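Local coordinates for protein dihydrocoumarin hydrolase, AncDHCH1 (Pseudomonas sp., PDB 6C2C) that probably hydrolyses the lactone dihydrocoumarin with a two-zinc centre of the metallo-beta-lactamase superfamily, as a reconstructed ancestor of methyl-parathion hydrolase, at residues Q53-K58 with A231-D236; L45-A50 with P238-Q243; D34-L39 with P64-V69; Y267-A272 with G280-D285. All coordinates share one frame; numbering follows the deposited sequence. Where two conformers were deposited one is given.

In the fold
The four contacts lie in and between the two large mixed sheets of a metallo-beta-lactamase fold. Interaction 3 pairs strands 27-39 and 65-75 in the six-stranded sheet; interaction 4 pairs strands 268-270 and 279-285 in the seven-stranded one, the centres of interactions 3 and 4 about 20 Å apart. Interactions 1 and 2, centres about 10 Å apart, fasten helix 49-58 and the turn before it to the 231-243 region, and Val233 of the first packs on Leu45, Gln47 and Val240 of the second. Along the chain interaction 1 nests inside interaction 2, both cross interaction 3, and interaction 4 closes last. Interaction 1 touches interactions 3 and 4 through Leu56-Leu65 and Phe235-Ile282.

Interaction 1: Q53-K58 with A231-D236; sequences QSALAK and AAVQFD
Helix 53-58 and the short helix 231-234 draw closest at Ala55 with Val233 and Leu56 with Ala232, each pair of CA atoms 5.8 Å apart; Ala55 and Ala232 each bring a single methyl to the interface. The CB of Ala55 lies 3.7 Å from Val233 CG2 and also rests against the carbonyl O of Ala232. With Val233 CG1 anti to the backbone N (chi1 168°), CG2 lies beside the backbone N and faces Ala55. Beside this pair, the CD2 branch of Leu56 reaches the methyl CB of Ala232 at 3.9 Å.

A water bridges the two backbones, donating to Ala55 O at 2.7 Å and to Ala232 O at 2.8 Å, so two carbonyls that cannot bond to each other share one donor. At the exposed border, Lys58 and Asp236 approach from opposite directions. The lysine chain is fully extended, and its NZ forms a salt bridge with Asp236 OD2 at 3.2 Å, meeting that oxygen from above the carboxylate plane, 44° out of it. A second water donates to Asp236 OD1 at 2.7 Å and accepts a weak bond from Lys58 NZ, so it loosely links both ends of the ion pair.

Farther in, Leu56 continues onto Leu65 of strand 65-75, Val233 leans on Leu45, and Phe235 meets the rings of Phe259 in helix 248-265 and Phe291 in strand 288-293.

Interaction 2: L45-A50 with P238-Q243; sequences LNQPPA and PSVTIQ
Asn46 grips Thr241 twice although neither segment forms a regular strand here: its backbone N donates to Thr241 O at 2.8 Å, and its side-chain ND2 donates to Thr241 OG1 at 3.0 Å. The side-chain hydrogen bond is almost straight, 172° at the hydrogen, with OG1 lying in the amide plane. Thr241 offers that hydroxyl by holding OG1 between its own backbone N and carbonyl carbon (chi1 62°). The backbone bond instead comes in above the carbonyl plane of Thr241.

A water also bridges the backbones, donating to Asn46 O and accepting from Thr241 N. In the conformer given for Gln243, its amide plane is nearly parallel to that of Asn46, 9° apart, and Asn46 OD1 lies 3.7 Å from Gln243 CG; Gln243 OE1 is held by Lys43.

On the apolar flank, Leu45 CD2 lies 4.1 Å from Val240 CG1 and 4.2 Å from Ile242 CD1. The Gln47 side chain crosses Val240 at about a right angle, OE1 coming within 3.4 Å of CG2, while its NE2 is hydrogen-bonded to Thr52 OG1. Val233 of helix 231-234 packs against Leu45, Gln47 and Val240 together.

Leu45 and Ile242 form a single isolated beta bridge, and Asn46 centres an inverse gamma turn leading into helix 49-58. The bridge fastens this turn to a loop near the two-zinc site, the Ile242 side chain lying about 7 Å from a zinc ion.

Interaction 3: D34-L39 with P64-V69; sequences DGTVDL and PLETSV
The Thr36 hydroxyl donates a hydrogen bond to Glu66 across an antiparallel strand pair of the six-stranded mixed sheet in this metallo-beta-lactamase fold. Val37 with Thr67 and Leu39 with Leu65 are hydrogen-bonded pairs, alternating with the non-hydrogen-bonded pairs Thr36-Ser68 and Asp38-Glu66. The Val37 N to Thr67 O bond is 2.9 Å and its return, Thr67 N to Val37 O, 2.8 Å. At the other end Asp34 N meets Val69 O almost head-on, at 2.8 Å.

On the face carrying Val37, Leu39 and Thr67, the Leu39 side chain crosses Thr67 at about a right angle, its CD1 3.6 Å from Thr67 OG1. On the opposite face, Asp38 OD1 leans over Glu66 and lies 3.4 Å from its CB, the two carboxylate planes 82° apart.

Outside the pair, the Asp34 carboxylate is fixed by backbone N-H groups of Ala87, Gly96 and Leu98. Ser68 O accepts from ND1 of His273, which probably orients this zinc ligand.

An extended side chain, with CG anti to the backbone N (chi1 -178°), carries the Glu66 carboxylate to Thr36, where OE2 accepts the bond from OG1 at 2.6 Å through its anti lone pair.

Interaction 4: Y267-A272 with G280-D285; sequences YLIGAA and GHIRAD
Gly280 O receives the shortest direct bond between the strands, from Ile269 N at 2.8 Å and almost straight, 175° at the hydrogen. The same oxygen is approached by Leu268 CA in a CA-H...O contact of 3.4 Å. Gly280 N returns a bond to Ile269 O at 3.0 Å, making Ile269 and Gly280 an antiparallel hydrogen-bonded pair. The strands then splay, their directions 114° apart, and a water takes over: it lies 2.7 Å from Tyr267 O, to which it probably donates, and accepts from Ile282 N. This water also lies in the plane of the His281 ring, at its edge.

Leu268 CD2 sits over one face of that ring as a CH-pi contact, 3.6 Å from the centroid and displaced toward the CE1 and ND1 rim. The two side chains meet at a slant across the strands. His281 CD2 lies 3.4 Å from Tyr267 O.

Farther along, Ile269 and Ile282 cross at about a right angle, CG1 of the former 4.0 Å from CD1 of the latter. Ile269 CG1 stands between its backbone N and carbonyl carbon (chi1 63°), which brings it 3.5 Å from Gly280 O. Phe259 and Ala262 of helix 248-265 and Phe291 of strand 288-293 cover these isoleucines, while Leu268 and Gly270 bond onward to strand 219-223.

Two direct backbone bonds, a bridging water, a leucine methyl over the His281 ring and the Ile269-Ile282 packing therefore hold this hairpin, with water carrying the backbone link where the strands diverge.

Interaction 1: Q53-K58 with A231-D236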
# COMPACT_ATOMS: atom_id res chain seq x y z
N GLN A 53 -9.75 12.59 -17.51
CA GLN A 53 -8.76 12.90 -18.54
C GLN A 53 -8.24 14.31 -18.36
O GLN A 53 -7.02 14.55 -18.37
CB GLN A 53 -9.41 12.77 -19.92
CG GLN A 53 -9.36 11.34 -20.50
CD GLN A 53 -10.59 10.90 -21.32
OE1 GLN A 53 -11.41 11.72 -21.82
NE2 GLN A 53 -10.75 9.57 -21.41
N SER A 54 -9.12 15.28 -18.13
CA SER A 54 -8.65 16.64 -17.90
C SER A 54 -7.75 16.73 -16.67
O SER A 54 -6.71 17.41 -16.72
CB SER A 54 -9.86 17.58 -17.84
OG SER A 54 -10.65 17.34 -16.71
N ALA A 55 -8.10 16.06 -15.57
CA ALA A 55 -7.26 16.11 -14.37
C ALA A 55 -5.89 15.49 -14.63
O ALA A 55 -4.85 16.03 -14.21
CB ALA A 55 -7.97 15.39 -13.21
N LEU A 56 -5.85 14.34 -15.32
CA LEU A 56 -4.59 13.69 -15.61
C LEU A 56 -3.72 14.60 -16.47
O LEU A 56 -2.52 14.74 -16.23
CB LEU A 56 -4.81 12.36 -16.30
CG LEU A 56 -5.50 11.29 -15.49
CD1 LEU A 56 -5.53 10.03 -16.30
CD2 LEU A 56 -4.80 11.09 -14.14
N ALA A 57 -4.33 15.28 -17.44
CA ALA A 57 -3.53 16.12 -18.31
C ALA A 57 -2.88 17.26 -17.53
O ALA A 57 -1.73 17.64 -17.79
CB ALA A 57 -4.41 16.66 -19.44
N LYS A 58 -3.57 17.77 -16.55
CA LYS A 58 -3.04 18.83 -15.73
C LYS A 58 -1.73 18.42 -15.01
O LYS A 58 -0.92 19.26 -14.72
CB LYS A 58 -4.09 19.26 -14.74
CG LYS A 58 -3.63 20.07 -13.58
CD LYS A 58 -4.81 20.68 -12.82
CE LYS A 58 -4.40 21.17 -11.46
NZ LYS A 58 -5.51 21.74 -10.65
N ALA A 231 -3.57 10.16 -7.26
CA ALA A 231 -3.19 11.46 -6.73
C ALA A 231 -3.65 12.62 -7.62
O ALA A 231 -4.14 13.62 -7.09
CB ALA A 231 -1.65 11.55 -6.57
N ALA A 232 -3.54 12.46 -8.93
CA ALA A 232 -3.80 13.57 -9.86
C ALA A 232 -5.27 13.97 -9.92
O ALA A 232 -5.57 15.00 -10.53
CB ALA A 232 -3.31 13.22 -11.27
N VAL A 233 -6.17 13.16 -9.36
CA VAL A 233 -7.61 13.44 -9.24
C VAL A 233 -8.00 13.70 -7.80
O VAL A 233 -8.68 14.69 -7.48
CB VAL A 233 -8.44 12.27 -9.82
CG1 VAL A 233 -9.92 12.45 -9.44
CG2 VAL A 233 -8.34 12.17 -11.35
N GLN A 234 -7.56 12.83 -6.90
CA GLN A 234 -8.18 12.76 -5.59
C GLN A 234 -7.60 13.71 -4.55
O GLN A 234 -8.23 13.89 -3.51
CB GLN A 234 -8.14 11.31 -5.07
CG GLN A 234 -9.06 10.41 -5.87
CD GLN A 234 -8.90 9.00 -5.43
OE1 GLN A 234 -7.79 8.50 -5.43
NE2 GLN A 234 -9.97 8.39 -4.93
N PHE A 235 -6.45 14.36 -4.80
CA PHE A 235 -6.03 15.41 -3.89
C PHE A 235 -6.81 16.70 -4.16
O PHE A 235 -7.26 17.36 -3.21
CB PHE A 235 -4.51 15.66 -4.02
CG PHE A 235 -3.64 14.65 -3.30
CD1 PHE A 235 -3.77 14.44 -1.95
CD2 PHE A 235 -2.62 13.99 -3.99
CE1 PHE A 235 -2.92 13.51 -1.27
CE2 PHE A 235 -1.76 13.03 -3.28
CZ PHE A 235 -1.93 12.84 -1.95
N ASP A 236 -7.01 17.04 -5.44
CA ASP A 236 -7.79 18.24 -5.76
C ASP A 236 -9.25 18.03 -5.38
O ASP A 236 -9.95 18.98 -4.97
CB ASP A 236 -7.71 18.55 -7.24
CG ASP A 236 -6.35 19.16 -7.68
OD1 ASP A 236 -5.64 19.73 -6.82
OD2 ASP A 236 -6.07 19.10 -8.91
O HOH W 1 -3.92 16.87 -11.86
O HOH W 2 -3.84 21.41 -7.88

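Interaction 2: L45-A50 with P238-Q243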
# COMPACT_ATOMS: atom_id res chain seq x y z
N LEU A 45 -12.46 5.24 -11.96
CA LEU A 45 -12.92 6.32 -11.11
C LEU A 45 -14.41 6.61 -11.34
O LEU A 45 -14.91 6.49 -12.46
CB LEU A 45 -12.11 7.61 -11.33
CG LEU A 45 -10.65 7.53 -10.84
CD1 LEU A 45 -9.87 8.75 -11.33
CD2 LEU A 45 -10.66 7.55 -9.31
N ASN A 46 -15.09 7.01 -10.28
CA ASN A 46 -16.56 7.15 -10.31
C ASN A 46 -16.93 8.59 -10.67
O ASN A 46 -17.49 9.36 -9.88
CB ASN A 46 -17.17 6.74 -8.97
CG ASN A 46 -17.19 5.24 -8.79
OD1 ASN A 46 -17.36 4.48 -9.73
ND2 ASN A 46 -17.00 4.80 -7.55
N GLN A 47 -16.49 8.96 -11.86
CA GLN A 47 -16.84 10.23 -12.47
C GLN A 47 -16.62 10.09 -13.97
O GLN A 47 -16.09 9.09 -14.44
CB GLN A 47 -16.00 11.38 -11.88
CG GLN A 47 -14.54 11.33 -12.37
CD GLN A 47 -13.78 12.54 -11.90
OE1 GLN A 47 -14.32 13.42 -11.20
NE2 GLN A 47 -12.49 12.61 -12.26
N PRO A 48 -17.12 11.03 -14.77
CA PRO A 48 -17.04 10.87 -16.23
C PRO A 48 -15.59 10.87 -16.68
O PRO A 48 -14.79 11.66 -16.15
CB PRO A 48 -17.81 12.08 -16.78
CG PRO A 48 -18.66 12.58 -15.62
CD PRO A 48 -17.86 12.24 -14.36
N PRO A 49 -15.22 9.97 -17.61
CA PRO A 49 -13.84 9.92 -18.14
C PRO A 49 -13.26 11.26 -18.54
O PRO A 49 -12.07 11.50 -18.31
CB PRO A 49 -13.96 8.97 -19.34
CG PRO A 49 -15.10 8.13 -19.04
CD PRO A 49 -16.05 8.90 -18.19
N ALA A 50 -14.07 12.15 -19.13
CA ALA A 50 -13.53 13.44 -19.54
C ALA A 50 -12.98 14.25 -18.37
O ALA A 50 -11.97 14.96 -18.52
CB ALA A 50 -14.60 14.24 -20.28
N PRO A 238 -11.18 15.21 -3.25
CA PRO A 238 -11.23 13.98 -2.45
C PRO A 238 -12.56 13.28 -2.53
O PRO A 238 -12.66 12.14 -2.10
CB PRO A 238 -10.97 14.45 -1.03
CG PRO A 238 -10.28 15.73 -1.17
CD PRO A 238 -10.72 16.36 -2.47
N SER A 239 -13.59 13.91 -3.10
CA SER A 239 -14.87 13.21 -3.16
C SER A 239 -14.92 12.14 -4.24
O SER A 239 -15.84 11.30 -4.21
CB SER A 239 -15.99 14.25 -3.38
OG SER A 239 -16.06 14.56 -4.78
N VAL A 240 -14.01 12.12 -5.20
CA VAL A 240 -14.08 11.15 -6.29
C VAL A 240 -13.65 9.80 -5.75
O VAL A 240 -12.56 9.68 -5.17
CB VAL A 240 -13.18 11.56 -7.47
CG1 VAL A 240 -13.35 10.59 -8.64
CG2 VAL A 240 -13.44 13.01 -7.89
N THR A 241 -14.50 8.79 -5.91
CA THR A 241 -14.25 7.44 -5.43
C THR A 241 -13.88 6.52 -6.60
O THR A 241 -13.77 6.94 -7.77
CB THR A 241 -15.49 6.96 -4.64
OG1 THR A 241 -16.63 6.93 -5.53
CG2 THR A 241 -15.78 7.89 -3.46
N ILE A 242 -13.66 5.24 -6.29
CA ILE A 242 -13.20 4.29 -7.29
C ILE A 242 -13.98 2.99 -7.14
O ILE A 242 -14.48 2.65 -6.06
CB ILE A 242 -11.65 4.09 -7.17
CG1 ILE A 242 -11.04 3.41 -8.39
CG2 ILE A 242 -11.26 3.32 -5.84
CD1 ILE A 242 -9.46 3.67 -8.43
N GLN A 243 -14.06 2.26 -8.25
CA GLN A 243 -14.84 1.02 -8.24
C GLN A 243 -14.29 0.02 -7.23
O GLN A 243 -15.06 -0.79 -6.70
CB GLN A 243 -14.91 0.41 -9.64
CG GLN A 243 -15.84 1.18 -10.60
CD GLN A 243 -15.89 0.55 -11.98
OE1 GLN A 243 -15.86 1.23 -12.99
NE2 GLN A 243 -15.99 -0.77 -12.01
O HOH W 3 -17.14 9.85 -7.17
O HOH W 4 -16.53 3.60 -12.41

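Interaction 3: D34-L39 with P64-V69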
# COMPACT_ATOMS: atom_id res chain seq x y z
N ASP A 34 6.52 -2.86 -4.58
CA ASP A 34 6.19 -4.14 -5.15
C ASP A 34 6.23 -4.13 -6.67
O ASP A 34 5.93 -5.17 -7.27
CB ASP A 34 4.79 -4.59 -4.69
CG ASP A 34 4.55 -6.07 -4.95
OD1 ASP A 34 5.42 -6.90 -4.55
OD2 ASP A 34 3.48 -6.41 -5.50
N GLY A 35 6.57 -3.00 -7.26
CA GLY A 35 6.43 -2.80 -8.69
C GLY A 35 5.36 -1.75 -8.95
O GLY A 35 4.83 -1.10 -8.04
N THR A 36 4.99 -1.64 -10.23
CA THR A 36 3.88 -0.82 -10.67
C THR A 36 2.96 -1.66 -11.54
O THR A 36 3.38 -2.70 -12.07
CB THR A 36 4.37 0.34 -11.52
OG1 THR A 36 5.03 -0.17 -12.71
CG2 THR A 36 5.28 1.25 -10.75
N VAL A 37 1.75 -1.14 -11.76
CA VAL A 37 0.79 -1.78 -12.67
C VAL A 37 -0.09 -0.69 -13.30
O VAL A 37 -0.46 0.28 -12.64
CB VAL A 37 -0.06 -2.82 -11.93
CG1 VAL A 37 -0.95 -2.15 -10.87
CG2 VAL A 37 -0.89 -3.60 -12.96
N ASP A 38 -0.38 -0.83 -14.59
CA ASP A 38 -1.20 0.17 -15.27
C ASP A 38 -2.64 -0.03 -14.86
O ASP A 38 -3.14 -1.17 -14.84
CB ASP A 38 -1.11 0.00 -16.79
CG ASP A 38 0.15 0.61 -17.39
OD1 ASP A 38 0.93 1.29 -16.68
OD2 ASP A 38 0.37 0.40 -18.61
N LEU A 39 -3.32 1.07 -14.59
CA LEU A 39 -4.72 1.05 -14.21
C LEU A 39 -5.51 1.88 -15.21
O LEU A 39 -5.11 3.00 -15.53
CB LEU A 39 -4.93 1.62 -12.82
CG LEU A 39 -4.47 0.74 -11.65
CD1 LEU A 39 -4.81 1.40 -10.33
CD2 LEU A 39 -5.16 -0.62 -11.81
N PRO A 64 -3.93 4.54 -19.73
CA PRO A 64 -3.76 3.88 -18.44
C PRO A 64 -2.55 4.41 -17.68
O PRO A 64 -1.58 4.83 -18.22
CB PRO A 64 -3.65 2.43 -18.80
CG PRO A 64 -3.30 2.37 -20.19
CD PRO A 64 -3.72 3.61 -20.84
N LEU A 65 -2.78 4.51 -16.39
CA LEU A 65 -1.86 5.11 -15.50
C LEU A 65 -1.05 4.09 -14.74
O LEU A 65 -1.55 3.23 -14.08
CB LEU A 65 -2.66 5.94 -14.51
CG LEU A 65 -1.97 6.93 -13.61
CD1 LEU A 65 -0.83 7.59 -14.31
CD2 LEU A 65 -2.94 7.94 -13.03
N GLU A 66 0.24 4.22 -14.88
CA GLU A 66 1.15 3.34 -14.16
C GLU A 66 1.10 3.69 -12.68
O GLU A 66 1.49 4.79 -12.26
CB GLU A 66 2.56 3.52 -14.71
CG GLU A 66 3.58 2.60 -14.06
CD GLU A 66 4.96 2.61 -14.74
OE1 GLU A 66 5.23 3.50 -15.62
OE2 GLU A 66 5.77 1.71 -14.42
N THR A 67 0.63 2.74 -11.87
CA THR A 67 0.33 2.98 -10.47
C THR A 67 1.28 2.17 -9.61
O THR A 67 1.42 0.96 -9.81
CB THR A 67 -1.13 2.60 -10.20
OG1 THR A 67 -1.95 3.40 -11.07
CG2 THR A 67 -1.54 2.91 -8.78
N SER A 68 1.91 2.86 -8.65
CA SER A 68 2.77 2.19 -7.68
C SER A 68 1.97 1.34 -6.72
O SER A 68 0.82 1.63 -6.42
CB SER A 68 3.52 3.21 -6.86
OG SER A 68 4.55 3.80 -7.67
N VAL A 69 2.63 0.30 -6.23
CA VAL A 69 2.12 -0.57 -5.17
C VAL A 69 3.19 -0.62 -4.11
O VAL A 69 4.25 -1.23 -4.33
CB VAL A 69 1.78 -1.98 -5.68
CG1 VAL A 69 1.26 -2.92 -4.47
CG2 VAL A 69 0.68 -1.95 -6.77

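Interaction 4: Y267-A272 with G280-D285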
# COMPACT_ATOMS: atom_id res chain seq x y z
N TYR A 267 1.96 16.15 9.90
CA TYR A 267 2.78 14.93 9.95
C TYR A 267 2.84 14.22 8.60
O TYR A 267 2.17 14.59 7.63
CB TYR A 267 2.24 13.99 11.03
CG TYR A 267 0.75 13.68 10.90
CD1 TYR A 267 0.33 12.76 9.95
CD2 TYR A 267 -0.20 14.29 11.74
CE1 TYR A 267 -1.01 12.46 9.81
CE2 TYR A 267 -1.56 13.97 11.62
CZ TYR A 267 -1.94 13.06 10.67
OH TYR A 267 -3.28 12.73 10.56
N LEU A 268 3.71 13.20 8.52
CA LEU A 268 3.91 12.46 7.26
C LEU A 268 2.83 11.44 7.06
O LEU A 268 2.33 10.86 8.03
CB LEU A 268 5.27 11.76 7.28
CG LEU A 268 6.44 12.74 7.14
CD1 LEU A 268 7.67 11.91 7.56
CD2 LEU A 268 6.58 13.23 5.72
N ILE A 269 2.49 11.20 5.80
CA ILE A 269 1.64 10.09 5.40
C ILE A 269 2.44 9.21 4.42
O ILE A 269 3.41 9.65 3.77
CB ILE A 269 0.28 10.51 4.77
CG1 ILE A 269 0.46 11.28 3.48
CG2 ILE A 269 -0.47 11.40 5.75
CD1 ILE A 269 0.35 10.46 2.29
N GLY A 270 2.07 7.93 4.40
CA GLY A 270 2.55 7.01 3.38
C GLY A 270 1.35 6.27 2.84
O GLY A 270 0.48 5.82 3.61
N ALA A 271 1.28 6.14 1.53
CA ALA A 271 0.11 5.53 0.94
C ALA A 271 0.51 4.53 -0.17
O ALA A 271 1.39 4.82 -0.98
CB ALA A 271 -0.79 6.62 0.37
N ALA A 272 -0.19 3.37 -0.20
CA ALA A 272 0.14 2.22 -1.06
C ALA A 272 0.16 2.54 -2.55
O ALA A 272 0.94 1.91 -3.29
CB ALA A 272 -0.86 1.08 -0.84
N GLY A 280 4.96 11.68 2.20
CA GLY A 280 5.02 13.13 2.10
C GLY A 280 4.09 13.74 3.12
O GLY A 280 3.45 13.06 3.92
N HIS A 281 4.03 15.06 3.09
CA HIS A 281 3.11 15.85 3.87
C HIS A 281 1.92 16.25 3.00
O HIS A 281 1.91 16.11 1.76
CB HIS A 281 3.81 17.11 4.39
CG HIS A 281 4.80 16.85 5.46
ND1 HIS A 281 6.16 16.65 5.23
CD2 HIS A 281 4.65 16.81 6.81
CE1 HIS A 281 6.76 16.47 6.38
NE2 HIS A 281 5.87 16.56 7.35
N ILE A 282 0.88 16.73 3.69
CA ILE A 282 -0.34 17.22 3.04
C ILE A 282 -0.64 18.62 3.56
O ILE A 282 -0.55 18.87 4.77
CB ILE A 282 -1.50 16.24 3.32
CG1 ILE A 282 -1.27 14.97 2.52
CG2 ILE A 282 -2.81 16.82 2.85
CD1 ILE A 282 -2.47 13.95 2.66
N ARG A 283 -0.92 19.54 2.66
CA ARG A 283 -1.42 20.84 3.13
C ARG A 283 -2.73 21.13 2.41
O ARG A 283 -2.98 20.67 1.29
CB ARG A 283 -0.38 21.96 2.94
CG ARG A 283 -0.37 22.66 1.62
CD ARG A 283 0.53 23.94 1.71
NE ARG A 283 1.93 23.55 1.59
CZ ARG A 283 2.75 23.93 0.61
NH1 ARG A 283 2.34 24.78 -0.33
NH2 ARG A 283 3.99 23.47 0.58
N ALA A 284 -3.60 21.88 3.11
CA ALA A 284 -4.83 22.34 2.50
C ALA A 284 -4.54 23.22 1.28
O ALA A 284 -3.55 23.95 1.22
CB ALA A 284 -5.67 23.10 3.53
N ASP A 285 -5.41 23.13 0.28
CA ASP A 285 -5.22 23.91 -0.94
C ASP A 285 -6.62 24.21 -1.48
O ASP A 285 -7.17 23.45 -2.28
CB ASP A 285 -4.36 23.20 -1.97
CG ASP A 285 -4.05 24.09 -3.18
OD1 ASP A 285 -4.63 25.20 -3.24
OD2 ASP A 285 -3.22 23.68 -4.03
O HOH W 5 1.07 16.80 6.54